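Local coordinates for tannase (Lactobacillus plantarum, PDB 3WA7), which hydrolyses the galloyl ester bonds of tannins, releasing gallic acid, as a member of the alpha/beta-hydrolase superfamily, at residues A[461-464]-A[465-469]; A[151-154]-A[155-158]; A[99-103]-A[104-108]; A[50-54]-A[55-59]. One frame throughout, in Å; residues are numbered along the deposited sequence.

Along the chain the order is interaction 4, then 3, then 2, then 1, and all four lie on the same side of the chain's centre. Interaction 4 is the loop that leaves strand 44-50; interactions 3 and 2 lead into strands 107-111 and 157-160 of the same mixed central sheet; interaction 1 is the end of helix 457-468. Interaction 3 is the hub, its centre about 12 Å from that of interaction 4 and about 13 Å from those of interactions 1 and 2, and it touches all three. Interactions 1 and 4 do not touch, their centres about 19 Å apart. The last helix of the chain is thereby joined to much earlier segments of the alpha/beta-hydrolase fold.

Interaction 1 of 4, residues A[461-464]-A[465-469]; sequences FSWI and DGLCQ
Phe461, Ser462, Trp463 and Ile464 each offer a backbone carbonyl to the amide four residues on, so residues 461-468 are one run of alpha-helix, with Gln469 leaving it; Asp465 N is 2.9 Å from Phe461 O and Cys468 N 3.0 Å from Ile464 O. They form the end of helix 457-468, the last helix of this alpha/beta-hydrolase chain. Its main side-chain contact is a CH-pi interaction one turn apart: Leu467 CD1 sits over a face of the Trp463 indole, 3.6 Å from the centroid of the six-membered ring and 17° off its normal. The methyl is displaced toward the rim, nearest to Trp463 CZ2 at 3.5 Å. With CG anti to the backbone N (chi1 174°), Trp463 lays its ring alongside the next turn, where a branched leucine can reach it. Both residues also touch His410 and Ala199 of the central sheet, a place suited to broad apolar groups. Were Trp463 replaced by an alanine, Leu467 CD1 would probably lose the ring face it packs on, and a gap would open toward those strands. Asp465 turns its carboxylate to partners beyond the helix, OD1 being hydrogen-bonded with the hydroxyl of Tyr62. Buried Ile464 packs more loosely along the helix, its CG2 lying 4.3 Å from Cys468 SG.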
loop_
_atom_site.group_PDB
_atom_site.type_symbol
_atom_site.label_atom_id
_atom_site.label_comp_id
_atom_site.label_asym_id
_atom_site.label_seq_id
_atom_site.Cartn_x
_atom_site.Cartn_y
_atom_site.Cartn_z
ATOM N N PHE A 461 -0.813 11.868 11.636
ATOM C CA PHE A 461 -1.781 12.075 12.708
ATOM C C PHE A 461 -2.422 13.465 12.628
ATOM O O PHE A 461 -3.572 13.650 13.027
ATOM C CB PHE A 461 -1.113 11.867 14.075
ATOM C CG PHE A 461 -0.698 10.437 14.349
ATOM C CD1 PHE A 461 -0.002 10.116 15.511
ATOM C CD2 PHE A 461 -0.999 9.415 13.449
ATOM C CE1 PHE A 461 0.391 8.800 15.775
ATOM C CE2 PHE A 461 -0.609 8.093 13.705
ATOM C CZ PHE A 461 0.086 7.788 14.870
ATOM N N SER A 462 -1.679 14.436 12.106
ATOM C CA SER A 462 -2.212 15.788 11.957
ATOM C C SER A 462 -3.318 15.747 10.904
ATOM O O SER A 462 -4.355 16.401 11.044
ATOM C CB SER A 462 -1.110 16.757 11.519
ATOM O OG SER A 462 -1.640 18.051 11.284
ATOM N N TRP A 463 -3.086 14.971 9.847
ATOM C CA TRP A 463 -4.063 14.814 8.770
ATOM C C TRP A 463 -5.307 14.118 9.321
ATOM O O TRP A 463 -6.432 14.543 9.064
ATOM C CB TRP A 463 -3.459 13.985 7.632
ATOM C CG TRP A 463 -4.414 13.634 6.520
ATOM C CD1 TRP A 463 -4.920 14.475 5.569
ATOM C CD2 TRP A 463 -4.954 12.336 6.235
ATOM N NE1 TRP A 463 -5.739 13.781 4.707
ATOM C CE2 TRP A 463 -5.778 12.467 5.093
ATOM C CE3 TRP A 463 -4.821 11.076 6.833
ATOM C CZ2 TRP A 463 -6.468 11.380 4.536
ATOM C CZ3 TRP A 463 -5.508 9.995 6.278
ATOM C CH2 TRP A 463 -6.320 10.158 5.139
ATOM N N ILE A 464 -5.104 13.047 10.083
ATOM C CA ILE A 464 -6.229 12.321 10.657
ATOM C C ILE A 464 -7.063 13.223 11.573
ATOM O O ILE A 464 -8.287 13.280 11.450
ATOM C CB ILE A 464 -5.749 11.079 11.450
ATOM C CG1 ILE A 464 -5.176 10.041 10.476
ATOM C CG2 ILE A 464 -6.907 10.487 12.254
ATOM C CD1 ILE A 464 -4.673 8.774 11.140
ATOM N N ASP A 465 -6.403 13.934 12.482
ATOM C CA ASP A 465 -7.115 14.822 13.396
ATOM C C ASP A 465 -7.849 15.925 12.637
ATOM O O ASP A 465 -8.924 16.361 13.046
ATOM C CB ASP A 465 -6.150 15.444 14.410
ATOM C CG ASP A 465 -5.583 14.421 15.377
ATOM O OD1 ASP A 465 -6.111 13.291 15.427
ATOM O OD2 ASP A 465 -4.619 14.751 16.096
ATOM N N GLY A 466 -7.266 16.369 11.529
ATOM C CA GLY A 466 -7.902 17.402 10.732
ATOM C C GLY A 466 -9.222 16.907 10.167
ATOM O O GLY A 466 -10.211 17.640 10.135
ATOM N N LEU A 467 -9.239 15.652 9.725
ATOM C CA LEU A 467 -10.441 15.043 9.159
ATOM C C LEU A 467 -11.519 14.766 10.204
ATOM O O LEU A 467 -12.708 14.960 9.956
ATOM C CB LEU A 467 -10.096 13.712 8.481
ATOM C CG LEU A 467 -9.214 13.669 7.232
ATOM C CD1 LEU A 467 -8.930 12.219 6.871
ATOM C CD2 LEU A 467 -9.908 14.373 6.080
ATOM N N CYS A 468 -11.093 14.311 11.374
ATOM C CA CYS A 468 -12.023 13.951 12.434
ATOM C C CYS A 468 -12.432 15.064 13.391
ATOM O O CYS A 468 -13.575 15.090 13.851
ATOM C CB CYS A 468 -11.447 12.771 13.223
ATOM S SG CYS A 468 -11.105 11.316 12.192
ATOM N N GLN A 469 -11.517 15.981 13.688
ATOM C CA GLN A 469 -11.815 17.068 14.619
ATOM C C GLN A 469 -11.835 18.453 13.983
ATOM O O GLN A 469 -12.892 19.071 13.859
ATOM C CB GLN A 469 -10.795 17.079 15.757
ATOM C CG GLN A 469 -10.615 15.751 16.455
ATOM C CD GLN A 469 -9.600 15.833 17.575
ATOM O OE1 GLN A 469 -8.465 16.265 17.368
ATOM N NE2 GLN A 469 -10.000 15.413 18.767
#

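Interaction 2 of 4, residues A[151-154]-A[155-158]; sequences PGDT and NRII
A type I beta turn runs from Asp153 to Arg156, closed by Arg156 N reaching Asp153 O at 2.9 Å. The aspartate grips the turn a second time with its side chain: OD1 accepts Asn155 N at 2.9 Å, which makes an Asx turn. The amide meets that oxygen from above the carboxylate plane, 46° out of it. A weak bond from Asn155 ND2 to the same OD1, 3.2 Å long, brings the amide group across the carboxylate with the two planes 82° apart. With CG anti to the backbone N (chi1 -170°), the short carboxylate falls within reach of Asn155 N, which suits aspartate to this place. With an alanine in place of the aspartate, Asn155 N would probably lose its acceptor and the turn its second grip. The turn belongs to the connection between helix 131-145 and strand 157-160, the strand that leads to the probable nucleophile elbow of this hydrolase. Arg156 lies side by side with the aspartate, its CG against Asp153 OD2, but NE stays 4.5 Å from OD2, a charge attraction without a salt bridge. The guanidinium instead gives NH1 to Asn155 O at 2.9 Å, nearly in its own plane, and makes a cation-pi contact with Phe198. Entering the strand, Ile157 rests CG1 on Thr154 O at 3.6 Å, while a water donates to that oxygen and accepts from Ile157 N.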
loop_
_atom_site.group_PDB
_atom_site.type_symbol
_atom_site.label_atom_id
_atom_site.label_comp_id
_atom_site.label_asym_id
_atom_site.label_seq_id
_atom_site.Cartn_x
_atom_site.Cartn_y
_atom_site.Cartn_z
ATOM N N PRO A 151 -14.720 -0.189 21.414
ATOM C CA PRO A 151 -14.517 1.245 21.637
ATOM C C PRO A 151 -14.140 1.892 20.299
ATOM O O PRO A 151 -13.594 1.222 19.423
ATOM C CB PRO A 151 -13.365 1.276 22.634
ATOM C CG PRO A 151 -13.597 0.033 23.444
ATOM C CD PRO A 151 -13.925 -0.988 22.365
ATOM N N GLY A 152 -14.439 3.179 20.139
ATOM C CA GLY A 152 -14.109 3.863 18.897
ATOM C C GLY A 152 -15.304 4.115 17.994
ATOM O O GLY A 152 -16.384 3.557 18.197
ATOM N N ASP A 153 -15.111 4.964 16.991
ATOM C CA ASP A 153 -16.176 5.300 16.046
ATOM C C ASP A 153 -15.987 4.457 14.788
ATOM O O ASP A 153 -15.040 4.674 14.034
ATOM C CB ASP A 153 -16.102 6.786 15.686
ATOM C CG ASP A 153 -17.317 7.267 14.914
ATOM O OD1 ASP A 153 -18.056 6.427 14.356
ATOM O OD2 ASP A 153 -17.527 8.496 14.859
ATOM N N THR A 154 -16.886 3.504 14.560
ATOM C CA THR A 154 -16.781 2.634 13.390
ATOM C C THR A 154 -17.030 3.369 12.075
ATOM O O THR A 154 -16.880 2.795 10.995
ATOM C CB THR A 154 -17.739 1.432 13.502
ATOM O OG1 THR A 154 -19.090 1.896 13.613
ATOM C CG2 THR A 154 -17.386 0.594 14.724
ATOM N N ASN A 155 -17.405 4.640 12.169
ATOM C CA ASN A 155 -17.641 5.462 10.989
ATOM C C ASN A 155 -16.370 6.246 10.674
ATOM O O ASN A 155 -16.333 7.056 9.745
ATOM C CB ASN A 155 -18.797 6.428 11.237
ATOM C CG ASN A 155 -20.105 5.709 11.473
ATOM O OD1 ASN A 155 -20.542 4.911 10.641
ATOM N ND2 ASN A 155 -20.736 5.978 12.611
ATOM N N ARG A 156 -15.330 5.988 11.457
ATOM C CA ARG A 156 -14.042 6.651 11.285
ATOM C C ARG A 156 -12.899 5.642 11.194
ATOM O O ARG A 156 -11.861 5.792 11.844
ATOM C CB ARG A 156 -13.800 7.617 12.447
ATOM C CG ARG A 156 -14.817 8.742 12.521
ATOM C CD ARG A 156 -14.697 9.694 11.332
ATOM N NE ARG A 156 -15.642 10.804 11.449
ATOM C CZ ARG A 156 -16.890 10.787 10.989
ATOM N NH1 ARG A 156 -17.364 9.719 10.360
ATOM N NH2 ARG A 156 -17.677 11.838 11.183
ATOM N N ILE A 157 -13.102 4.606 10.384
ATOM C CA ILE A 157 -12.084 3.585 10.182
ATOM C C ILE A 157 -11.098 4.123 9.159
ATOM O O ILE A 157 -11.492 4.584 8.090
ATOM C CB ILE A 157 -12.694 2.265 9.652
ATOM C CG1 ILE A 157 -13.537 1.605 10.749
ATOM C CG2 ILE A 157 -11.583 1.325 9.189
ATOM C CD1 ILE A 157 -14.251 0.329 10.303
ATOM N N ILE A 158 -9.818 4.080 9.501
ATOM C CA ILE A 158 -8.773 4.572 8.620
ATOM C C ILE A 158 -7.733 3.484 8.467
ATOM O O ILE A 158 -7.078 3.102 9.432
ATOM C CB ILE A 158 -8.105 5.835 9.203
ATOM C CG1 ILE A 158 -9.171 6.905 9.450
ATOM C CG2 ILE A 158 -7.040 6.367 8.238
ATOM C CD1 ILE A 158 -8.655 8.133 10.154
HETATM O O HOH W 1 -15.490 3.895 8.737
#

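Interaction 3 of 4, residues A[99-103]-A[104-108]; sequences QQALK and RGYVV
Tyr106 begins its path against Ala101: its CB is 3.5 Å from Ala101 O, and CG stays close to the same oxygen. With CG anti to its own carbonyl carbon (chi1 -55°), the ring is carried alongside the helix end, where CD1 comes 3.9 Å from Ala101 CB. Farther out, Arg104 CB covers one ring face, 4.1 Å above the plane and over its centre. The ring also meets Phe461 of helix 457-468 edge-to-face, and at the tip OH is hydrogen-bonded with Asp465 of that helix, which gives the polar end of a buried tyrosine its mate. Arg104 bends at chi2 and heads the same way, its NE forming a salt bridge with the same carboxylate.

The backbone that carries this ring forms a Schellman motif that ends helix 95-103. Tyr106 N bonds to Ala101 O at 2.9 Å, Gly105 N bonds to Leu102 O at 3.0 Å, and the chain reverses at Gly105 with phi 95°, an angle at which a CB would be jammed against the preceding carbonyl oxygen; hence the glycine. The turn joins helix to strand 107-111 within a beta-alpha-beta unit that starts from strand 69-72. Ala101 is small enough to let the strand fold back close to the helix, and Val108 CG2 packs on its CB at 3.8 Å. Leu102 CD2 comes 4.4 Å from the same Val108 CG2 and also lies 3.6 Å from Tyr106 O, a buried carbonyl oxygen for which the model has no hydrogen-bonding partner.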
loop_
_atom_site.group_PDB
_atom_site.type_symbol
_atom_site.label_atom_id
_atom_site.label_comp_id
_atom_site.label_asym_id
_atom_site.label_seq_id
_atom_site.Cartn_x
_atom_site.Cartn_y
_atom_site.Cartn_z
ATOM N N GLN A 99 1.902 2.369 19.014
ATOM C CA GLN A 99 2.200 3.027 20.278
ATOM C C GLN A 99 1.817 4.505 20.199
ATOM O O GLN A 99 1.109 5.025 21.063
ATOM C CB GLN A 99 3.688 2.897 20.604
ATOM C CG GLN A 99 4.118 1.494 20.994
ATOM C CD GLN A 99 5.616 1.393 21.210
ATOM O OE1 GLN A 99 6.301 2.406 21.345
ATOM N NE2 GLN A 99 6.130 0.168 21.253
ATOM N N GLN A 100 2.288 5.174 19.152
ATOM C CA GLN A 100 2.003 6.592 18.961
ATOM C C GLN A 100 0.521 6.857 18.718
ATOM O O GLN A 100 -0.013 7.889 19.128
ATOM C CB GLN A 100 2.827 7.136 17.789
ATOM C CG GLN A 100 4.329 7.170 18.048
ATOM C CD GLN A 100 4.689 8.002 19.262
ATOM O OE1 GLN A 100 4.193 9.116 19.434
ATOM N NE2 GLN A 100 5.566 7.470 20.108
ATOM N N ALA A 101 -0.142 5.921 18.047
ATOM C CA ALA A 101 -1.564 6.059 17.753
ATOM C C ALA A 101 -2.381 6.033 19.045
ATOM O O ALA A 101 -3.317 6.810 19.214
ATOM C CB ALA A 101 -2.017 4.935 16.821
ATOM N N LEU A 102 -2.018 5.136 19.954
ATOM C CA LEU A 102 -2.715 5.022 21.231
ATOM C C LEU A 102 -2.524 6.306 22.030
ATOM O O LEU A 102 -3.457 6.812 22.655
ATOM C CB LEU A 102 -2.174 3.825 22.015
ATOM C CG LEU A 102 -2.559 2.468 21.420
ATOM C CD1 LEU A 102 -1.780 1.352 22.106
ATOM C CD2 LEU A 102 -4.064 2.265 21.567
ATOM N N LYS A 103 -1.303 6.827 21.995
ATOM C CA LYS A 103 -0.963 8.062 22.691
ATOM C C LYS A 103 -1.779 9.222 22.117
ATOM O O LYS A 103 -2.145 10.159 22.833
ATOM C CB LYS A 103 0.539 8.339 22.530
ATOM C CG LYS A 103 1.043 9.582 23.249
ATOM C CD LYS A 103 2.554 9.698 23.123
ATOM C CE LYS A 103 3.093 10.915 23.862
ATOM N NZ LYS A 103 2.558 12.185 23.294
ATOM N N ARG A 104 -2.075 9.138 20.822
ATOM C CA ARG A 104 -2.839 10.165 20.118
ATOM C C ARG A 104 -4.349 10.032 20.337
ATOM O O ARG A 104 -5.121 10.890 19.904
ATOM C CB ARG A 104 -2.538 10.090 18.620
ATOM C CG ARG A 104 -2.991 11.294 17.818
ATOM C CD ARG A 104 -2.010 12.448 17.961
ATOM N NE ARG A 104 -2.277 13.503 16.987
ATOM C CZ ARG A 104 -1.353 14.334 16.515
ATOM N NH1 ARG A 104 -0.096 14.236 16.927
ATOM N NH2 ARG A 104 -1.684 15.257 15.623
ATOM N N GLY A 105 -4.767 8.957 20.998
ATOM C CA GLY A 105 -6.179 8.753 21.271
ATOM C C GLY A 105 -6.928 7.890 20.273
ATOM O O GLY A 105 -8.157 7.820 20.305
ATOM N N TYR A 106 -6.202 7.226 19.380
ATOM C CA TYR A 106 -6.848 6.370 18.387
ATOM C C TYR A 106 -7.032 4.953 18.908
ATOM O O TYR A 106 -6.208 4.451 19.672
ATOM C CB TYR A 106 -6.001 6.260 17.116
ATOM C CG TYR A 106 -5.623 7.562 16.455
ATOM C CD1 TYR A 106 -4.556 7.611 15.562
ATOM C CD2 TYR A 106 -6.319 8.743 16.718
ATOM C CE1 TYR A 106 -4.183 8.798 14.947
ATOM C CE2 TYR A 106 -5.954 9.941 16.106
ATOM C CZ TYR A 106 -4.883 9.959 15.224
ATOM O OH TYR A 106 -4.500 11.134 14.618
ATOM N N VAL A 107 -8.123 4.318 18.497
ATOM C CA VAL A 107 -8.349 2.927 18.843
ATOM C C VAL A 107 -7.644 2.231 17.678
ATOM O O VAL A 107 -7.660 2.735 16.554
ATOM C CB VAL A 107 -9.851 2.569 18.847
ATOM C CG1 VAL A 107 -10.037 1.052 18.774
ATOM C CG2 VAL A 107 -10.494 3.097 20.123
ATOM N N VAL A 108 -7.001 1.100 17.940
ATOM C CA VAL A 108 -6.299 0.392 16.878
ATOM C C VAL A 108 -6.749 -1.056 16.760
ATOM O O VAL A 108 -6.757 -1.802 17.740
ATOM C CB VAL A 108 -4.761 0.403 17.100
ATOM C CG1 VAL A 108 -4.059 -0.338 15.956
ATOM C CG2 VAL A 108 -4.254 1.836 17.196
#

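Interaction 4 of 4, residues A[50-54]-A[55-59]; sequences PAAYL and HGSSV
Ala52 CB and Val59 CG2 meet at 3.5 Å, closer than carbons usually pack, and mark the tight side of the loop after strand 44-50, where a short 3-10 turn, 51-54, is followed by a chain that doubles back over it. The small alanine side chain suits this place, leaving room for Val59 to come so near. The side chains of Tyr53 and Val59 cross at about a right angle, with Tyr53 CE2 4.1 Å from Val59 CG2; Pro50 CB lies over one face of the tyrosine ring, and Ser57 O approaches its edge, 3.8 Å from CD2. The phenol reaches past the loop to hydrogen-bond with Gly105 O.

The other side faces solvent. His55 is exposed, and its ring lies with CD2 3.3 Å from Ala51 O, the oxygen in the ring plane at its edge. Gly56, with phi 61°, takes the chain round the bend on the exposed side. Between the two sides Ala52 O accepts two amides from opposite faces of its plane, His55 N and Ser57 N, each at 3.0 Å. One carbonyl thus holds both ends of the bend, consistent with a fold-back held mainly by backbone bonds and apolar packing, with the Tyr53 hydroxyl tying it to the neighbouring helix end.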
loop_
_atom_site.group_PDB
_atom_site.type_symbol
_atom_site.label_atom_id
_atom_site.label_comp_id
_atom_site.label_asym_id
_atom_site.label_seq_id
_atom_site.Cartn_x
_atom_site.Cartn_y
_atom_site.Cartn_z
ATOM N N PRO A 50 -7.061 3.036 24.140
ATOM C CA PRO A 50 -6.465 3.915 25.152
ATOM C C PRO A 50 -7.245 3.706 26.452
ATOM O O PRO A 50 -8.473 3.637 26.435
ATOM C CB PRO A 50 -6.679 5.305 24.564
ATOM C CG PRO A 50 -6.540 5.045 23.076
ATOM C CD PRO A 50 -7.367 3.783 22.907
ATOM N N ALA A 51 -6.533 3.606 27.569
ATOM C CA ALA A 51 -7.170 3.370 28.861
ATOM C C ALA A 51 -8.303 4.341 29.191
ATOM O O ALA A 51 -9.283 3.961 29.833
ATOM C CB ALA A 51 -6.117 3.403 29.970
ATOM N N ALA A 52 -8.169 5.589 28.759
ATOM C CA ALA A 52 -9.185 6.600 29.034
ATOM C C ALA A 52 -10.589 6.200 28.593
ATOM O O ALA A 52 -11.574 6.609 29.205
ATOM C CB ALA A 52 -8.799 7.915 28.372
ATOM N N TYR A 53 -10.680 5.396 27.539
ATOM C CA TYR A 53 -11.978 4.985 27.009
ATOM C C TYR A 53 -12.703 3.931 27.842
ATOM O O TYR A 53 -13.806 3.504 27.496
ATOM C CB TYR A 53 -11.805 4.543 25.552
ATOM C CG TYR A 53 -11.208 5.642 24.683
ATOM C CD1 TYR A 53 -10.647 5.358 23.436
ATOM C CD2 TYR A 53 -11.173 6.965 25.132
ATOM C CE1 TYR A 53 -10.054 6.368 22.665
ATOM C CE2 TYR A 53 -10.588 7.976 24.371
ATOM C CZ TYR A 53 -10.027 7.674 23.143
ATOM O OH TYR A 53 -9.418 8.678 22.419
ATOM N N LEU A 54 -12.079 3.514 28.939
ATOM C CA LEU A 54 -12.693 2.556 29.857
ATOM C C LEU A 54 -13.027 3.321 31.135
ATOM O O LEU A 54 -13.469 2.739 32.129
ATOM C CB LEU A 54 -11.734 1.404 30.186
ATOM C CG LEU A 54 -11.562 0.265 29.174
ATOM C CD1 LEU A 54 -12.910 -0.378 28.916
ATOM C CD2 LEU A 54 -10.964 0.790 27.881
ATOM N N HIS A 55 -12.815 4.634 31.089
ATOM C CA HIS A 55 -13.061 5.525 32.223
ATOM C C HIS A 55 -13.966 6.687 31.835
ATOM O O HIS A 55 -14.109 7.646 32.596
ATOM C CB HIS A 55 -11.733 6.089 32.741
ATOM C CG HIS A 55 -10.899 5.093 33.481
ATOM N ND1 HIS A 55 -11.013 4.891 34.841
ATOM C CD2 HIS A 55 -9.957 4.222 33.050
ATOM C CE1 HIS A 55 -10.176 3.938 35.214
ATOM N NE2 HIS A 55 -9.524 3.516 34.146
ATOM N N GLY A 56 -14.569 6.605 30.653
ATOM C CA GLY A 56 -15.440 7.673 30.195
ATOM C C GLY A 56 -14.693 8.986 30.059
ATOM O O GLY A 56 -15.287 10.059 30.177
ATOM N N SER A 57 -13.389 8.908 29.803
ATOM C CA SER A 57 -12.568 10.106 29.672
ATOM C C SER A 57 -12.144 10.358 28.228
ATOM O O SER A 57 -12.604 9.680 27.308
ATOM C CB SER A 57 -11.333 10.000 30.574
ATOM O OG SER A 57 -10.692 11.258 30.711
ATOM N N SER A 58 -11.254 11.323 28.038
ATOM C CA SER A 58 -10.813 11.678 26.699
ATOM C C SER A 58 -9.305 11.722 26.513
ATOM O O SER A 58 -8.540 11.785 27.476
ATOM C CB SER A 58 -11.398 13.038 26.316
ATOM O OG SER A 58 -10.912 14.052 27.179
ATOM N N VAL A 59 -8.896 11.683 25.250
ATOM C CA VAL A 59 -7.495 11.749 24.867
ATOM C C VAL A 59 -7.408 12.574 23.589
ATOM O O VAL A 59 -8.044 12.240 22.588
ATOM C CB VAL A 59 -6.900 10.356 24.561
ATOM C CG1 VAL A 59 -5.427 10.501 24.184
ATOM C CG2 VAL A 59 -7.062 9.432 25.755
#